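Local coordinates for dicer Related Helicase (Caenorhabditis elegans, PDB 6M6S), which binds double-stranded RNA through the C-terminal domain described here and, as a whole, is probably an ATP-hydrolysing RNA helicase of the RIG-I-like receptor subfamily, at residues N61-D66 / R78-R83; L45-K50 / I147-D152; P39-F44 / Y86-S91. All blocks are in the same frame, centred on the assembly; numbering follows the deposited sequence.

In the fold
Contacts 1, 2 and 3 meet around one antiparallel sheet, strands 45-48, 61-69, 75-82 and 85-90 in that order. Contact 1 is its central hairpin; its centre lies about 10 Å from that of contact 2 and about 11 Å from that of contact 3. Ser65 of the hairpin reaches Asp152 of contact 2 (OG to OD2, 2.7 Å), and Tyr80 N meets Leu87 O of contact 3 at 2.9 Å. Tyr86 of contact 3 probably bonds to Asp150 of the helix in contact 2. RNA lies against contact 1 and is touched by Lys50 and Gln89 from the other two. The four-cysteine zinc site is farther off, with the ion about 12 Å from the side chain of Val41.

Contact 1 (N61-D66 / R78-R83); sequences NQPLSD and RAYKIR. With nucleotides of chain C.
Arg78 turns its guanidinium group onto the backbone of the partner strand, gripping Leu64 O at a beta bulge. Leu64 and Ser65 both face Ala79 here: Leu64 N gives a bond to Ala79 O (2.7 Å), and Ala79 N gives one to Ser65 O (2.8 Å). Leu64 O, turned out of the ladder, accepts Arg78 NE at 2.8 Å and 158°, with a weak second bond from NH2. The acceptor lies near the guanidinium plane, but NE sits 27° off the carbonyl plane. With CG anti to the backbone N (chi1 -173°) and the chain extended as far as NE, Arg78 runs alongside Pro63, whose CB covers one guanidinium face, 3.5 Å from CZ. That grip leaves NH1 directed at a triphosphate oxygen of the RNA.

Beyond the bulge, Pro63 pairs with Tyr80. Its CA forms a CH-pi contact over the ring, 3.9 Å from the centroid, while Asn61 OD1 comes to the ring edge, 3.2 Å from Tyr80 CD2. Amide and ring stand nearly perpendicular. OD1 is buried here and has no polar partner, whereas Asn61 ND2 gives a weak bond to the ribose O2' of C12 of chain C. Tyr80 OH bonds to a base N3 of the RNA, so this face of the hairpin presents arginine, tyrosine and asparagine to the duplex end.

The other face belongs to the protein. Gln62 and Lys81 lie side by side there, a hydrogen-bonded antiparallel pair: Gln62 NE2 bonds to Asn157 OD1 of helix 140-167, while Gln62 OE1 and Lys81 NZ share Ser153 OG of the same helix. Strand 45-48 flanks the hairpin beside strand 61-69, strand 85-90 flanks it beside strand 75-82, and strand 33-36 packs against Tyr80 and Ile82.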
# COMPACT_ATOMS: atom_id res chain seq x y z
N ASN B 61 -26.80 3.99 -6.60
CA ASN B 61 -25.37 3.98 -6.44
C ASN B 61 -24.79 3.87 -7.83
O ASN B 61 -24.61 2.76 -8.32
CB ASN B 61 -24.95 2.79 -5.56
CG ASN B 61 -23.48 2.79 -5.27
OD1 ASN B 61 -22.67 3.03 -6.15
ND2 ASN B 61 -23.13 2.54 -4.03
N GLN B 62 -24.61 5.00 -8.51
CA GLN B 62 -24.15 4.98 -9.91
C GLN B 62 -22.71 5.43 -10.00
O GLN B 62 -22.42 6.57 -9.65
CB GLN B 62 -24.99 5.98 -10.75
CG GLN B 62 -26.48 5.89 -10.49
CD GLN B 62 -27.28 6.80 -11.40
OE1 GLN B 62 -26.75 7.77 -11.97
NE2 GLN B 62 -28.55 6.47 -11.58
N PRO B 63 -21.77 4.56 -10.43
CA PRO B 63 -20.42 5.05 -10.71
C PRO B 63 -20.47 5.93 -11.96
O PRO B 63 -20.97 5.47 -12.98
CB PRO B 63 -19.63 3.76 -11.02
CG PRO B 63 -20.55 2.60 -10.45
CD PRO B 63 -21.92 3.13 -10.79
N LEU B 64 -19.99 7.18 -11.89
CA LEU B 64 -20.14 8.08 -13.05
C LEU B 64 -18.77 8.63 -13.55
O LEU B 64 -17.85 7.83 -13.83
CB LEU B 64 -21.11 9.20 -12.72
CG LEU B 64 -22.55 8.80 -12.35
CD1 LEU B 64 -23.35 10.04 -11.86
CD2 LEU B 64 -23.26 8.17 -13.59
N SER B 65 -18.59 9.95 -13.59
CA SER B 65 -17.41 10.57 -14.24
C SER B 65 -16.10 10.29 -13.53
O SER B 65 -16.08 10.10 -12.31
CB SER B 65 -17.62 12.09 -14.28
OG SER B 65 -18.95 12.37 -14.67
N ASP B 66 -14.99 10.27 -14.26
CA ASP B 66 -13.69 10.16 -13.59
C ASP B 66 -13.41 11.46 -12.85
O ASP B 66 -13.91 12.53 -13.25
CB ASP B 66 -12.59 9.92 -14.62
CG ASP B 66 -12.47 8.46 -15.00
OD1 ASP B 66 -12.57 7.61 -14.07
OD2 ASP B 66 -12.32 8.16 -16.20
N ARG B 78 -13.27 8.26 -8.84
CA ARG B 78 -14.45 8.34 -9.68
C ARG B 78 -15.52 9.01 -8.89
O ARG B 78 -15.63 8.80 -7.66
CB ARG B 78 -14.89 6.93 -10.03
CG ARG B 78 -15.98 6.87 -11.02
CD ARG B 78 -16.05 5.44 -11.59
NE ARG B 78 -16.94 5.47 -12.70
CZ ARG B 78 -17.21 4.44 -13.48
NH1 ARG B 78 -16.62 3.26 -13.28
NH2 ARG B 78 -18.07 4.62 -14.46
N ALA B 79 -16.37 9.80 -9.54
CA ALA B 79 -17.51 10.36 -8.82
C ALA B 79 -18.70 9.42 -8.97
O ALA B 79 -18.80 8.67 -9.96
CB ALA B 79 -17.87 11.75 -9.41
N TYR B 80 -19.59 9.43 -7.97
CA TYR B 80 -20.79 8.60 -7.99
C TYR B 80 -21.98 9.48 -7.72
O TYR B 80 -21.84 10.59 -7.17
CB TYR B 80 -20.75 7.58 -6.85
CG TYR B 80 -19.82 6.37 -7.01
CD1 TYR B 80 -18.45 6.53 -7.04
CD2 TYR B 80 -20.34 5.08 -7.06
CE1 TYR B 80 -17.59 5.44 -7.16
CE2 TYR B 80 -19.49 3.97 -7.15
CZ TYR B 80 -18.14 4.17 -7.21
OH TYR B 80 -17.29 3.08 -7.26
N LYS B 81 -23.17 9.00 -8.09
CA LYS B 81 -24.44 9.55 -7.58
C LYS B 81 -24.99 8.53 -6.59
O LYS B 81 -25.30 7.38 -6.98
CB LYS B 81 -25.44 9.76 -8.72
CG LYS B 81 -26.62 10.62 -8.36
CD LYS B 81 -27.67 10.58 -9.52
CE LYS B 81 -28.58 11.74 -9.53
NZ LYS B 81 -29.13 11.99 -10.92
N ILE B 82 -25.05 8.92 -5.31
CA ILE B 82 -25.46 7.99 -4.27
C ILE B 82 -26.65 8.61 -3.58
O ILE B 82 -26.54 9.74 -3.08
CB ILE B 82 -24.34 7.76 -3.27
CG1 ILE B 82 -23.14 7.08 -3.96
CG2 ILE B 82 -24.83 6.92 -2.05
CD1 ILE B 82 -22.23 6.48 -3.03
N ARG B 83 -27.80 7.93 -3.61
CA ARG B 83 -29.04 8.44 -3.04
C ARG B 83 -29.32 9.85 -3.60
O ARG B 83 -29.73 10.77 -2.88
CB ARG B 83 -28.99 8.47 -1.50
CG ARG B 83 -28.60 7.16 -0.84
CD ARG B 83 -29.60 6.74 0.26
NE ARG B 83 -29.23 7.10 1.64
CZ ARG B 83 -28.42 6.38 2.44
NH1 ARG B 83 -27.83 5.26 2.00
NH2 ARG B 83 -28.17 6.78 3.69
P C C 12 -27.59 -4.95 -1.99
OP1 C C 12 -28.82 -4.46 -1.32
OP2 C C 12 -27.74 -5.72 -3.24
O5' C C 12 -26.59 -3.73 -2.22
C5' C C 12 -26.43 -2.73 -1.23
C4' C C 12 -25.42 -1.70 -1.64
O4' C C 12 -24.16 -2.33 -1.95
C3' C C 12 -25.71 -0.90 -2.89
O3' C C 12 -26.68 0.11 -2.68
C2' C C 12 -24.35 -0.33 -3.22
O2' C C 12 -24.07 0.77 -2.37
C1' C C 12 -23.43 -1.50 -2.84
N1 C C 12 -23.05 -2.28 -4.03
C2 C C 12 -21.95 -1.83 -4.76
O2 C C 12 -21.32 -0.84 -4.33
N3 C C 12 -21.58 -2.52 -5.87
C4 C C 12 -22.31 -3.55 -6.28
N4 C C 12 -21.91 -4.18 -7.39
C5 C C 12 -23.44 -4.02 -5.57
C6 C C 12 -23.78 -3.35 -4.46

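Contact 2 (L45-K50 / I147-D152); sequences LHVESK and IVLDLD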
# COMPACT_ATOMS: atom_id res chain seq x y z
N LEU B 45 -10.77 19.05 -7.63
CA LEU B 45 -10.96 17.94 -8.56
C LEU B 45 -11.43 18.43 -9.92
O LEU B 45 -12.35 19.27 -10.01
CB LEU B 45 -11.99 16.95 -8.04
CG LEU B 45 -11.68 16.35 -6.67
CD1 LEU B 45 -12.85 15.59 -6.19
CD2 LEU B 45 -10.43 15.39 -6.79
N HIS B 46 -10.87 17.88 -10.99
CA HIS B 46 -11.51 18.01 -12.30
C HIS B 46 -12.41 16.79 -12.54
O HIS B 46 -12.07 15.64 -12.17
CB HIS B 46 -10.50 18.07 -13.49
CG HIS B 46 -9.56 19.24 -13.46
ND1 HIS B 46 -9.92 20.50 -13.90
CD2 HIS B 46 -8.25 19.33 -13.10
CE1 HIS B 46 -8.90 21.33 -13.77
NE2 HIS B 46 -7.86 20.64 -13.30
N VAL B 47 -13.54 17.03 -13.20
CA VAL B 47 -14.52 15.99 -13.44
C VAL B 47 -14.54 15.76 -14.93
O VAL B 47 -14.82 16.70 -15.70
CB VAL B 47 -15.91 16.44 -12.89
CG1 VAL B 47 -17.00 15.47 -13.31
CG2 VAL B 47 -15.87 16.68 -11.37
N GLU B 48 -14.24 14.52 -15.37
CA GLU B 48 -14.06 14.22 -16.78
C GLU B 48 -14.99 13.05 -17.19
O GLU B 48 -14.93 11.99 -16.57
CB GLU B 48 -12.60 13.88 -17.08
CG GLU B 48 -12.34 13.68 -18.56
CD GLU B 48 -12.12 15.01 -19.36
OE1 GLU B 48 -12.10 16.13 -18.77
OE2 GLU B 48 -11.93 14.92 -20.59
N SER B 49 -15.85 13.24 -18.20
CA SER B 49 -16.76 12.16 -18.57
C SER B 49 -16.00 10.90 -19.02
O SER B 49 -14.96 11.00 -19.64
CB SER B 49 -17.67 12.63 -19.72
OG SER B 49 -18.41 11.53 -20.24
N LYS B 50 -16.52 9.70 -18.71
CA LYS B 50 -15.84 8.47 -19.19
C LYS B 50 -16.23 8.00 -20.59
O LYS B 50 -15.49 7.21 -21.24
CB LYS B 50 -16.04 7.31 -18.20
CG LYS B 50 -15.13 7.37 -17.01
CD LYS B 50 -15.19 6.09 -16.18
CE LYS B 50 -14.59 4.90 -16.92
NZ LYS B 50 -14.62 3.68 -16.07
N ILE B 147 -22.74 19.65 -14.71
CA ILE B 147 -23.25 19.34 -16.04
C ILE B 147 -22.67 18.04 -16.59
O ILE B 147 -23.43 17.26 -17.15
CB ILE B 147 -23.03 20.50 -16.98
CG1 ILE B 147 -24.01 21.60 -16.58
CG2 ILE B 147 -23.30 20.10 -18.45
CD1 ILE B 147 -23.70 22.97 -17.22
N VAL B 148 -21.37 17.81 -16.35
CA VAL B 148 -20.68 16.61 -16.76
C VAL B 148 -21.30 15.44 -16.02
O VAL B 148 -21.63 14.41 -16.65
CB VAL B 148 -19.15 16.68 -16.55
CG1 VAL B 148 -18.47 15.31 -16.78
CG2 VAL B 148 -18.49 17.66 -17.50
N LEU B 149 -21.47 15.58 -14.71
CA LEU B 149 -22.10 14.51 -13.92
C LEU B 149 -23.54 14.22 -14.35
O LEU B 149 -23.93 13.04 -14.48
CB LEU B 149 -22.06 14.85 -12.44
CG LEU B 149 -20.62 14.79 -11.98
CD1 LEU B 149 -20.41 15.58 -10.69
CD2 LEU B 149 -20.23 13.30 -11.74
N ASP B 150 -24.34 15.26 -14.59
CA ASP B 150 -25.71 15.04 -14.95
C ASP B 150 -25.81 14.30 -16.30
O ASP B 150 -26.70 13.44 -16.47
CB ASP B 150 -26.41 16.38 -15.14
CG ASP B 150 -26.75 17.07 -13.83
OD1 ASP B 150 -26.80 16.47 -12.74
OD2 ASP B 150 -27.07 18.27 -13.91
N LEU B 151 -24.94 14.62 -17.25
CA LEU B 151 -24.97 13.97 -18.56
C LEU B 151 -24.58 12.50 -18.41
O LEU B 151 -25.17 11.62 -19.08
CB LEU B 151 -23.92 14.56 -19.48
CG LEU B 151 -24.36 15.81 -20.18
CD1 LEU B 151 -23.14 16.53 -20.72
CD2 LEU B 151 -25.24 15.33 -21.31
N ASP B 152 -23.57 12.23 -17.60
CA ASP B 152 -23.16 10.85 -17.41
C ASP B 152 -24.29 10.10 -16.66
O ASP B 152 -24.53 8.91 -16.97
CB ASP B 152 -21.83 10.70 -16.64
CG ASP B 152 -20.61 10.98 -17.51
OD1 ASP B 152 -20.77 11.10 -18.74
OD2 ASP B 152 -19.48 11.07 -16.96
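Val148 of helix 140-167 pushes its side chain against strand 45-48 between Val47 and Ser49. Its CB already lies 4.1 Å from Val47 CG1. From there the branches divide: CG1, anti to the backbone N (chi1 171°), goes on to touch both Val47 CG1 at 3.8 Å and the backbone N of Ser49 at 3.6 Å, whereas CG2 skirts the carbonyl oxygen of Val47. Val47 and Val148 point past one another, antiparallel, and meet mainly through one methyl each. Val47 CG1 serves a second neighbour as well, meeting Leu149 CG at 3.9 Å, with the two side chains roughly at right angles.

One turn farther along the helix, polar groups take over. Ser49 OG donates to Asp152 OD1 (2.8 Å), which receives it on its syn lone pair, the side of the other carboxylate oxygen. Ser49 CB lies off the oxygen end of the carboxylate, near its plane and about equally far from both oxygens, 3.6 Å from OD1 of Asp152. The second oxygen, OD2, is hydrogen-bonded to Ser65 OG. Ser49, just past the end of strand 45-48, and Ser65 of strand 61-69 thus each hold one oxygen, which fixes the rotation of the carboxylate. Next to Ser49, Lys50 leads its side chain away from the helix to a triphosphate oxygen of the RNA.

Strand and helix segments run broadly the same way, their axes 34° apart and 8.5 Å at closest approach. Leu149 also touches Ala79 and Tyr86 of the inner and far strands, which makes this a helix laid over one face of an antiparallel sheet, in the C-terminal domain of a RIG-I-like helicase.

Contact 3 (P39-F44 / Y86-S91); sequences PSVWRF and YLPQLS. With nucleotides of chain D.
Around Trp42 and Pro88, whose CA atoms lie 8.0 Å apart, the 3-10 segment 41-43 backs onto strand 85-90 without any direct backbone bond between them, and side chains fill the space. Pro88 CG lies over the six-membered ring of Trp42 in a CH-pi contact, 3.9 Å from the centroid and only 11° off the normal, and Pro88 CD comes 3.5 Å from CZ2 of the same ring. The same CG also touches Val41 CG1 at 3.6 Å, so the proline nestles in the angle between Val41 and the indole. This valine methyl sits between the backbone N and the carbonyl carbon of its own residue (chi1 75°), a crowded position that carries it toward the proline.

The indole edge is occupied too. Tyr86 O approaches near the ring plane, 3.5 Å from Trp42 CZ2, and Tyr86 CB packs on the same corner. One water completes the join: it accepts from Trp42 NE1 at 3.0 Å and donates to Tyr86 O at 2.7 Å, so the indole N-H and the strand carbonyl are satisfied through a shared solvent molecule. With an alanine in place of Trp42 the indole is gone, which would probably open a gap under Pro88 and leave the bridging water without its N-H donor.

Farther round the indole, Met132 of helix 126-132 and Leu149 of helix 140-167 add apolar cover. Strand alternation sends Gln89 the other way from Pro88, where its OE1 bonds to an RNA sugar and lies close to C5' of guanosine G2 of chain D. Strand 85-90 thus packs Pro88 into the core while Gln89, on its other side, reaches the RNA, as befits the RNA-binding C-terminal domain of a RIG-I-like helicase.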
# COMPACT_ATOMS: atom_id res chain seq x y z
N PRO B 39 -17.97 19.43 1.22
CA PRO B 39 -18.45 20.11 -0.00
C PRO B 39 -17.35 20.92 -0.67
O PRO B 39 -17.41 21.17 -1.90
CB PRO B 39 -19.59 21.00 0.50
CG PRO B 39 -19.35 21.14 1.94
CD PRO B 39 -18.70 19.85 2.42
N SER B 40 -16.29 21.25 0.07
CA SER B 40 -15.17 22.00 -0.56
C SER B 40 -14.30 21.19 -1.47
O SER B 40 -13.50 21.77 -2.20
CB SER B 40 -14.25 22.58 0.53
OG SER B 40 -15.00 23.46 1.32
N VAL B 41 -14.39 19.86 -1.40
CA VAL B 41 -13.43 19.01 -2.09
C VAL B 41 -13.50 19.22 -3.61
O VAL B 41 -12.51 19.05 -4.31
CB VAL B 41 -13.62 17.53 -1.73
CG1 VAL B 41 -14.82 16.98 -2.42
CG2 VAL B 41 -12.36 16.74 -2.11
N TRP B 42 -14.68 19.67 -4.11
CA TRP B 42 -14.80 19.71 -5.55
C TRP B 42 -13.86 20.77 -6.18
O TRP B 42 -13.50 20.64 -7.38
CB TRP B 42 -16.25 20.03 -5.93
CG TRP B 42 -17.28 18.93 -5.62
CD1 TRP B 42 -18.29 18.98 -4.71
CD2 TRP B 42 -17.42 17.66 -6.30
NE1 TRP B 42 -19.06 17.86 -4.76
CE2 TRP B 42 -18.57 17.03 -5.74
CE3 TRP B 42 -16.70 17.02 -7.34
CZ2 TRP B 42 -19.00 15.78 -6.14
CZ3 TRP B 42 -17.12 15.78 -7.77
CH2 TRP B 42 -18.31 15.19 -7.19
N ARG B 43 -13.44 21.79 -5.41
CA ARG B 43 -12.50 22.81 -5.89
C ARG B 43 -11.19 22.18 -6.34
O ARG B 43 -10.50 22.72 -7.23
CB ARG B 43 -12.20 23.81 -4.77
CG ARG B 43 -13.47 24.40 -4.15
CD ARG B 43 -13.20 24.79 -2.70
NE ARG B 43 -12.10 25.74 -2.59
CZ ARG B 43 -11.39 25.92 -1.47
NH1 ARG B 43 -11.67 25.20 -0.38
NH2 ARG B 43 -10.40 26.80 -1.45
N PHE B 44 -10.90 21.02 -5.77
CA PHE B 44 -9.59 20.35 -5.97
C PHE B 44 -9.65 19.18 -6.93
O PHE B 44 -8.68 18.39 -7.07
CB PHE B 44 -9.02 19.94 -4.61
CG PHE B 44 -8.97 21.07 -3.65
CD1 PHE B 44 -8.33 22.25 -4.00
CD2 PHE B 44 -9.68 21.01 -2.45
CE1 PHE B 44 -8.32 23.33 -3.13
CE2 PHE B 44 -9.69 22.10 -1.57
CZ PHE B 44 -9.01 23.27 -1.92
N TYR B 86 -24.30 13.75 -5.72
CA TYR B 86 -22.97 13.51 -6.27
C TYR B 86 -21.87 13.56 -5.21
O TYR B 86 -21.81 14.51 -4.43
CB TYR B 86 -22.62 14.53 -7.38
CG TYR B 86 -23.54 14.46 -8.58
CD1 TYR B 86 -23.78 13.24 -9.23
CD2 TYR B 86 -24.20 15.60 -9.05
CE1 TYR B 86 -24.66 13.15 -10.32
CE2 TYR B 86 -25.09 15.52 -10.15
CZ TYR B 86 -25.28 14.29 -10.78
OH TYR B 86 -26.16 14.17 -11.86
N LEU B 87 -21.01 12.55 -5.18
CA LEU B 87 -19.92 12.42 -4.21
C LEU B 87 -18.69 11.88 -4.87
O LEU B 87 -18.77 10.95 -5.67
CB LEU B 87 -20.33 11.41 -3.11
CG LEU B 87 -21.57 11.71 -2.28
CD1 LEU B 87 -21.88 10.51 -1.32
CD2 LEU B 87 -21.34 12.97 -1.42
N PRO B 88 -17.51 12.39 -4.51
CA PRO B 88 -16.24 11.84 -5.01
C PRO B 88 -15.86 10.59 -4.23
O PRO B 88 -16.10 10.49 -3.02
CB PRO B 88 -15.21 12.92 -4.73
CG PRO B 88 -15.99 14.13 -4.27
CD PRO B 88 -17.36 13.70 -3.80
N GLN B 89 -15.34 9.60 -4.94
CA GLN B 89 -14.66 8.46 -4.32
C GLN B 89 -13.19 8.50 -4.66
O GLN B 89 -12.77 8.22 -5.81
CB GLN B 89 -15.28 7.19 -4.86
CG GLN B 89 -14.78 5.91 -4.09
CD GLN B 89 -15.21 4.69 -4.85
OE1 GLN B 89 -14.62 4.34 -5.89
NE2 GLN B 89 -16.28 4.06 -4.38
N LEU B 90 -12.38 8.93 -3.70
CA LEU B 90 -10.94 8.93 -3.95
C LEU B 90 -10.40 7.51 -3.81
O LEU B 90 -10.78 6.79 -2.88
CB LEU B 90 -10.26 9.84 -2.96
CG LEU B 90 -10.60 11.33 -3.08
CD1 LEU B 90 -10.11 12.12 -1.86
CD2 LEU B 90 -9.94 11.82 -4.43
N SER B 91 -9.54 7.08 -4.73
CA SER B 91 -8.99 5.72 -4.70
C SER B 91 -7.83 5.70 -3.67
O SER B 91 -6.98 6.61 -3.73
CB SER B 91 -8.37 5.42 -6.05
OG SER B 91 -7.66 4.16 -5.97
P G D 2 -11.94 0.17 -8.03
OP1 G D 2 -10.55 0.57 -7.63
OP2 G D 2 -12.07 -1.17 -8.69
O5' G D 2 -12.76 0.21 -6.66
C5' G D 2 -12.90 1.43 -5.95
C4' G D 2 -13.80 1.25 -4.76
O4' G D 2 -15.14 0.99 -5.21
C3' G D 2 -13.48 0.07 -3.85
O3' G D 2 -12.48 0.40 -2.93
C2' G D 2 -14.81 -0.15 -3.15
O2' G D 2 -14.97 0.86 -2.15
C1' G D 2 -15.80 0.16 -4.27
N9 G D 2 -16.23 -1.04 -5.00
C8 G D 2 -15.78 -1.48 -6.25
N7 G D 2 -16.40 -2.57 -6.65
C5 G D 2 -17.32 -2.83 -5.63
C6 G D 2 -18.28 -3.87 -5.48
O6 G D 2 -18.52 -4.78 -6.26
N1 G D 2 -18.99 -3.78 -4.28
C2 G D 2 -18.82 -2.79 -3.34
N2 G D 2 -19.61 -2.83 -2.25
N3 G D 2 -17.93 -1.81 -3.48
C4 G D 2 -17.23 -1.90 -4.62
O HOH W 1 -21.90 17.21 -4.06